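Local coordinates for protein PPR (PDB 1MZU) that senses blue light as the photoactive yellow protein domain of a larger receptor that is probably a sensor histidine kinase, at residues 56-59 with 60-63; 73-77 with 78-82; 82-85 with 86-90. One frame throughout, in Å; residues are numbered along the deposited sequence.

Interaction 1. Residues 56-59 with 60-63; sequences GRIP and ERVI. With HC4 (4'-hydroxycinnamic acid), chain D.
Arg61 folds back over Ile58, and its NH2 comes within 3.4 Å of Ile58 CD1, which lies at the edge of the guanidinium and in its plane. Backbone N of Ile58 sits over one face of the same group. Because Arg61 CG is placed between the backbone N and the carbonyl carbon (chi1 52°), the extended chain is directed back across the N-cap residue Ile58. Val62, buried and with CB directed toward residues 56-59, brings CG2 to 3.5 Å from Ile58 O and 3.8 Å from Arg57 CB. One turn of helix 59-62 is closed by Ile63 N, which donates to Pro59 O at 3.1 Å (N-H...O angle 144°), while CG1 of Ile63 packs on that oxygen.

The other end of Arg57 leaves this cluster for the chromophore, bending at chi2 (78°). The C2' edge of the phenol ring of 4'-hydroxycinnamic acid points at one face of its guanidinium, C2' standing 3.7 Å above the centre, the planes steeply inclined. NH1 is held by Ser55 O and Arg57 O by Ser52 OG, while Tyr47 of strand 44-47 packs on Arg57 and Pro59. In this PAS fold the loop thus contributes Arg57 to the ligand pocket. A cationic group at the edge of the ring would be expected to stabilise negative charge on the chromophore, whose phenolic end is hydrogen-bonded to Tyr47 and Glu51.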
# COMPACT_ATOMS: atom_id res chain seq x y z
N GLY A 56 6.94 10.74 2.79
CA GLY A 56 8.19 11.45 2.54
C GLY A 56 8.98 10.77 1.43
O GLY A 56 10.09 11.19 1.11
N ARG A 57 8.42 9.70 0.87
CA ARG A 57 9.04 8.93 -0.22
C ARG A 57 8.70 9.47 -1.59
O ARG A 57 7.55 9.81 -1.86
CB ARG A 57 8.64 7.45 -0.16
CG ARG A 57 9.49 6.56 0.74
CD ARG A 57 9.12 6.73 2.20
NE ARG A 57 9.82 5.79 3.07
CZ ARG A 57 9.87 5.88 4.40
NH1 ARG A 57 9.25 6.86 5.03
NH2 ARG A 57 10.55 4.97 5.09
N ILE A 58 9.70 9.51 -2.46
CA ILE A 58 9.57 9.97 -3.84
C ILE A 58 9.08 8.75 -4.64
O ILE A 58 9.67 7.67 -4.52
CB ILE A 58 10.94 10.55 -4.38
CG1 ILE A 58 11.25 11.90 -3.73
CG2 ILE A 58 10.91 10.75 -5.91
CD1 ILE A 58 11.83 11.85 -2.31
N PRO A 59 7.99 8.89 -5.43
CA PRO A 59 7.43 7.78 -6.24
C PRO A 59 8.37 7.07 -7.21
O PRO A 59 8.23 5.87 -7.40
CB PRO A 59 6.29 8.46 -6.99
CG PRO A 59 5.81 9.46 -6.02
CD PRO A 59 7.10 10.06 -5.52
N GLU A 60 9.33 7.78 -7.78
CA GLU A 60 10.24 7.20 -8.77
C GLU A 60 11.31 6.20 -8.31
O GLU A 60 11.70 5.32 -9.08
CB GLU A 60 10.82 8.29 -9.67
CG GLU A 60 9.79 8.90 -10.63
CD GLU A 60 8.85 9.91 -9.96
OE1 GLU A 60 7.62 9.68 -9.96
OE2 GLU A 60 9.33 10.96 -9.47
N ARG A 61 11.77 6.33 -7.07
CA ARG A 61 12.77 5.40 -6.51
C ARG A 61 12.08 4.23 -5.80
O ARG A 61 12.68 3.17 -5.60
CB ARG A 61 13.73 6.13 -5.56
CG ARG A 61 13.06 6.95 -4.46
CD ARG A 61 14.10 7.76 -3.67
NE ARG A 61 13.47 8.60 -2.65
CZ ARG A 61 13.13 8.20 -1.42
NH1 ARG A 61 13.37 6.96 -1.02
NH2 ARG A 61 12.54 9.05 -0.59
N VAL A 62 10.80 4.42 -5.49
CA VAL A 62 9.96 3.44 -4.81
C VAL A 62 9.29 2.43 -5.77
O VAL A 62 9.11 1.27 -5.41
CB VAL A 62 8.95 4.20 -3.87
CG1 VAL A 62 7.86 3.32 -3.36
CG2 VAL A 62 9.70 4.75 -2.67
N ILE A 63 8.96 2.87 -6.99
CA ILE A 63 8.34 2.01 -8.01
C ILE A 63 9.37 1.00 -8.54
O ILE A 63 10.47 1.38 -8.95
CB ILE A 63 7.68 2.84 -9.16
CG1 ILE A 63 6.49 3.62 -8.61
CG2 ILE A 63 7.18 1.93 -10.29
CD1 ILE A 63 5.99 4.76 -9.50
C1 HC4 D . 6.81 0.85 7.94
O1 HC4 D . 8.02 0.47 7.74
C2 HC4 D . 6.09 1.74 7.07
C3 HC4 D . 6.67 2.39 6.07
C1' HC4 D . 5.98 3.06 5.01
C2' HC4 D . 6.77 3.72 3.96
C3' HC4 D . 6.11 4.31 2.85
C4' HC4 D . 4.70 4.20 2.73
C5' HC4 D . 3.94 3.56 3.75
C6' HC4 D . 4.59 2.99 4.84
O4' HC4 D . 4.05 4.73 1.71

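Interaction 2. Residues 73-77 with 78-82; sequences PCTNI and PAFSG. With HC4 (4'-hydroxycinnamic acid), chain D.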
# COMPACT_ATOMS: atom_id res chain seq x y z
N PRO A 73 9.06 -2.19 5.69
CA PRO A 73 9.27 -3.35 6.57
C PRO A 73 8.40 -3.49 7.82
O PRO A 73 8.14 -4.61 8.25
CB PRO A 73 10.76 -3.25 6.91
CG PRO A 73 11.02 -1.81 6.86
CD PRO A 73 10.32 -1.41 5.60
N CYS A 74 7.90 -2.37 8.35
CA CYS A 74 7.02 -2.37 9.53
C CYS A 74 5.68 -3.07 9.29
O CYS A 74 4.95 -3.37 10.23
CB CYS A 74 6.88 -0.97 10.14
SG CYS A 74 5.79 0.18 9.21
N THR A 75 5.36 -3.26 8.01
CA THR A 75 4.13 -3.93 7.60
C THR A 75 4.32 -5.46 7.51
O THR A 75 3.34 -6.18 7.32
CB THR A 75 3.64 -3.44 6.22
OG1 THR A 75 4.53 -3.88 5.19
CG2 THR A 75 3.52 -1.92 6.19
N ASN A 76 5.56 -5.94 7.67
CA ASN A 76 5.87 -7.37 7.56
C ASN A 76 5.50 -8.26 8.76
O ASN A 76 6.25 -9.16 9.15
CB ASN A 76 7.34 -7.55 7.13
CG ASN A 76 7.53 -8.67 6.11
OD1 ASN A 76 8.56 -9.34 6.10
ND2 ASN A 76 6.54 -8.88 5.26
N ILE A 77 4.32 -8.00 9.31
CA ILE A 77 3.75 -8.74 10.44
C ILE A 77 2.46 -9.46 9.95
O ILE A 77 2.01 -9.17 8.83
CB ILE A 77 3.44 -7.77 11.65
CG1 ILE A 77 2.58 -6.57 11.21
CG2 ILE A 77 4.74 -7.34 12.33
CD1 ILE A 77 1.99 -5.82 12.39
N PRO A 78 1.90 -10.43 10.72
CA PRO A 78 0.68 -11.10 10.25
C PRO A 78 -0.56 -10.22 10.08
O PRO A 78 -1.43 -10.54 9.26
CB PRO A 78 0.45 -12.18 11.31
CG PRO A 78 1.83 -12.57 11.64
CD PRO A 78 2.51 -11.24 11.80
N ALA A 79 -0.61 -9.10 10.79
CA ALA A 79 -1.75 -8.17 10.70
C ALA A 79 -1.80 -7.41 9.38
O ALA A 79 -2.86 -6.94 8.98
CB ALA A 79 -1.71 -7.18 11.86
N PHE A 80 -0.66 -7.29 8.69
CA PHE A 80 -0.60 -6.57 7.42
C PHE A 80 -0.15 -7.45 6.25
O PHE A 80 -0.96 -7.69 5.36
CB PHE A 80 0.29 -5.31 7.55
CG PHE A 80 -0.06 -4.16 6.58
CD1 PHE A 80 -0.23 -4.37 5.19
CD2 PHE A 80 -0.10 -2.84 7.07
CE1 PHE A 80 -0.43 -3.28 4.29
CE2 PHE A 80 -0.29 -1.74 6.18
CZ PHE A 80 -0.46 -1.96 4.79
N SER A 81 1.11 -7.89 6.23
CA SER A 81 1.63 -8.72 5.12
C SER A 81 1.02 -10.10 5.10
O SER A 81 0.81 -10.66 4.02
CB SER A 81 3.17 -8.83 5.12
OG SER A 81 3.66 -9.57 6.22
N GLY A 82 0.69 -10.62 6.28
CA GLY A 82 0.06 -11.93 6.41
C GLY A 82 -1.33 -11.88 5.78
O GLY A 82 -1.70 -12.76 5.02
C1 HC4 D . 6.81 0.85 7.94
O1 HC4 D . 8.02 0.47 7.74
C2 HC4 D . 6.09 1.74 7.07
C3 HC4 D . 6.67 2.39 6.07
C1' HC4 D . 5.98 3.06 5.01
C2' HC4 D . 6.77 3.72 3.96
C3' HC4 D . 6.11 4.31 2.85
C4' HC4 D . 4.70 4.20 2.73
C5' HC4 D . 3.94 3.56 3.75
C6' HC4 D . 4.59 2.99 4.84
O4' HC4 D . 4.05 4.73 1.71
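Ser81 ties the loop that carries the chromophore to the first turn of helix 78-89: its backbone N donates to Thr75 O at 3.0 Å, almost in line with the carbonyl bond. Further hydrogen bonds converge on Ile77 O. Gly82 N reaches it at 3.2 Å with a fairly straight N-H...O angle of 161°, tilted from the carbonyl plane, whereas Phe80 N and Ser81 OG stand well out of that plane, on opposite faces of it. The serine hydroxyl donates at 3.1 Å, brought there by a chi1 of 68° that sets OG between its backbone N and carbonyl carbon. Three donors therefore grip one oxygen where the chain enters a wider, pi-type turn at 78-82. Asn76 ND2 also lies 3.1 Å from Ser81 OG.

The apolar part centres on Phe80. Thr75 CB sits over one face of its ring in a CH-pi contact, 4.0 Å from the centroid and displaced toward the rim, with CG2 above the CD2-CE2 side. Thr75 OG1 turns instead to Ala72 O. Edge-to-face contacts with Phe97 and Phe99 bind the Phe80 ring to strand 94-102. Farther along, Ile77 CD1 rests on Ala79 CB.

The covalent chemistry belongs to Cys74, whose SG is joined to C1 of 4'-hydroxycinnamic acid at 1.8 Å, the thioester linkage of photoactive yellow proteins. Its own backbone N donates to the carbonyl oxygen O1 at 2.9 Å. Bond and hydrogen bond together fix the carbonyl end of the chromophore at one residue, and the N-H would be expected to draw electron density toward the thioester oxygen.

Interaction 3. Residues 82-85 with 86-90; sequences GRFM and DGVTS
Gly82 O receives the N-H of Asp86 at 3.0 Å, the first of four successive i to i+4 bonds that make this the C-terminal half of alpha-helix 78-89 in the PAS fold. The carboxylate of Asp86 bends back along the helix beside that carbonyl, its CG lying beside the backbone N (chi1 -75°). At Arg83 the contact is through the backbone alone, its O accepting from Gly87 N, while the side chain leads outward and NH1 makes a weak bond to Ala79 O.

Phe84 supplies the apolar part. Its O takes the N-H of Val88, and one face of its ring carries Val88 CG2 in a CH-pi contact, 3.7 Å above the plane and shifted toward the rim near CZ. The same ring meets Phe68 of helix 67-71, with planes at about 35°, so this side of the helix is turned into the protein.

Met85 starts away from the last turn, but its chain bends at chi2 (-85°) and returns CE to 3.4 Å from Thr89 OG1. Near the end of the helix, Ser90 OG donates to Asp86 O at 3.0 Å. Met85 O is held twice: Thr89 N donates at 3.1 Å and Thr89 OG1 at 2.7 Å, the two approaching from opposite faces of the carbonyl plane.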
# COMPACT_ATOMS: atom_id res chain seq x y z
N GLY A 82 0.69 -10.62 6.28
CA GLY A 82 0.06 -11.93 6.41
C GLY A 82 -1.33 -11.88 5.78
O GLY A 82 -1.70 -12.76 5.02
N ARG A 83 -2.05 -10.78 6.05
CA ARG A 83 -3.39 -10.53 5.50
C ARG A 83 -3.33 -10.40 3.97
O ARG A 83 -4.22 -10.87 3.26
CB ARG A 83 -3.98 -9.26 6.09
CG ARG A 83 -5.21 -9.49 6.93
CD ARG A 83 -5.51 -8.28 7.76
NE ARG A 83 -6.73 -8.39 8.55
CZ ARG A 83 -6.90 -7.79 9.73
NH1 ARG A 83 -5.92 -7.06 10.27
NH2 ARG A 83 -8.07 -7.85 10.33
N PHE A 84 -2.24 -9.80 3.48
CA PHE A 84 -2.00 -9.64 2.04
C PHE A 84 -1.76 -11.01 1.38
O PHE A 84 -2.38 -11.32 0.37
CB PHE A 84 -0.82 -8.69 1.76
CG PHE A 84 -0.46 -8.57 0.29
CD1 PHE A 84 -1.25 -7.78 -0.57
CD2 PHE A 84 0.65 -9.26 -0.25
CE1 PHE A 84 -0.95 -7.68 -1.95
CE2 PHE A 84 0.96 -9.17 -1.64
CZ PHE A 84 0.15 -8.38 -2.48
N MET A 85 -0.85 -11.80 1.97
CA MET A 85 -0.48 -13.14 1.47
C MET A 85 -1.68 -14.09 1.39
O MET A 85 -1.81 -14.83 0.41
CB MET A 85 0.63 -13.76 2.34
CG MET A 85 1.18 -15.13 1.84
SD MET A 85 0.22 -16.61 2.38
CE MET A 85 0.96 -17.94 1.39
N ASP A 86 -2.54 -14.04 2.41
CA ASP A 86 -3.75 -14.86 2.48
C ASP A 86 -4.78 -14.44 1.44
O ASP A 86 -5.47 -15.29 0.89
CB ASP A 86 -4.38 -14.80 3.87
CG ASP A 86 -3.62 -15.62 4.88
OD1 ASP A 86 -3.08 -16.67 4.51
OD2 ASP A 86 -3.57 -15.21 6.06
N GLY A 87 -4.84 -13.14 1.16
CA GLY A 87 -5.76 -12.60 0.17
C GLY A 87 -5.40 -12.99 -1.25
O GLY A 87 -6.29 -13.32 -2.04
N VAL A 88 -4.09 -13.03 -1.55
CA VAL A 88 -3.57 -13.40 -2.87
C VAL A 88 -3.77 -14.89 -3.13
O VAL A 88 -4.27 -15.28 -4.18
CB VAL A 88 -2.05 -13.04 -3.00
CG1 VAL A 88 -1.50 -13.43 -4.38
CG2 VAL A 88 -1.84 -11.57 -2.80
N THR A 89 -3.41 -15.70 -2.13
CA THR A 89 -3.50 -17.16 -2.18
C THR A 89 -4.94 -17.70 -2.25
O THR A 89 -5.16 -18.83 -2.69
CB THR A 89 -2.72 -17.79 -0.99
OG1 THR A 89 -1.43 -17.17 -0.93
CG2 THR A 89 -2.50 -19.28 -1.18
N SER A 90 -5.92 -16.89 -1.83
CA SER A 90 -7.33 -17.28 -1.89
C SER A 90 -8.05 -16.61 -3.06
O SER A 90 -9.26 -16.81 -3.26
CB SER A 90 -8.04 -16.94 -0.58
OG SER A 90 -8.18 -15.54 -0.40

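Interactions 1 and 2 approach the same 4'-hydroxycinnamic acid from different parts of the pocket: residues 56-63 set a guanidinium face against the C2' edge of its ring, and residues 73-82 hold its thioester end. Their centres are 20 Å apart and their nearest atoms about 6 Å, so the chromophore connects two contacts that do not touch. Interaction 3 continues directly from interaction 2 along helix 78-89. The two share Gly82, and their centres lie 11 Å apart. Interaction 3 is remote from the pocket, with the side chain of Phe84 about 13 Å from the ligand. Phe68 of helix 67-71 touches Thr75 and Phe80 in interaction 2 and meets Phe84 in interaction 3.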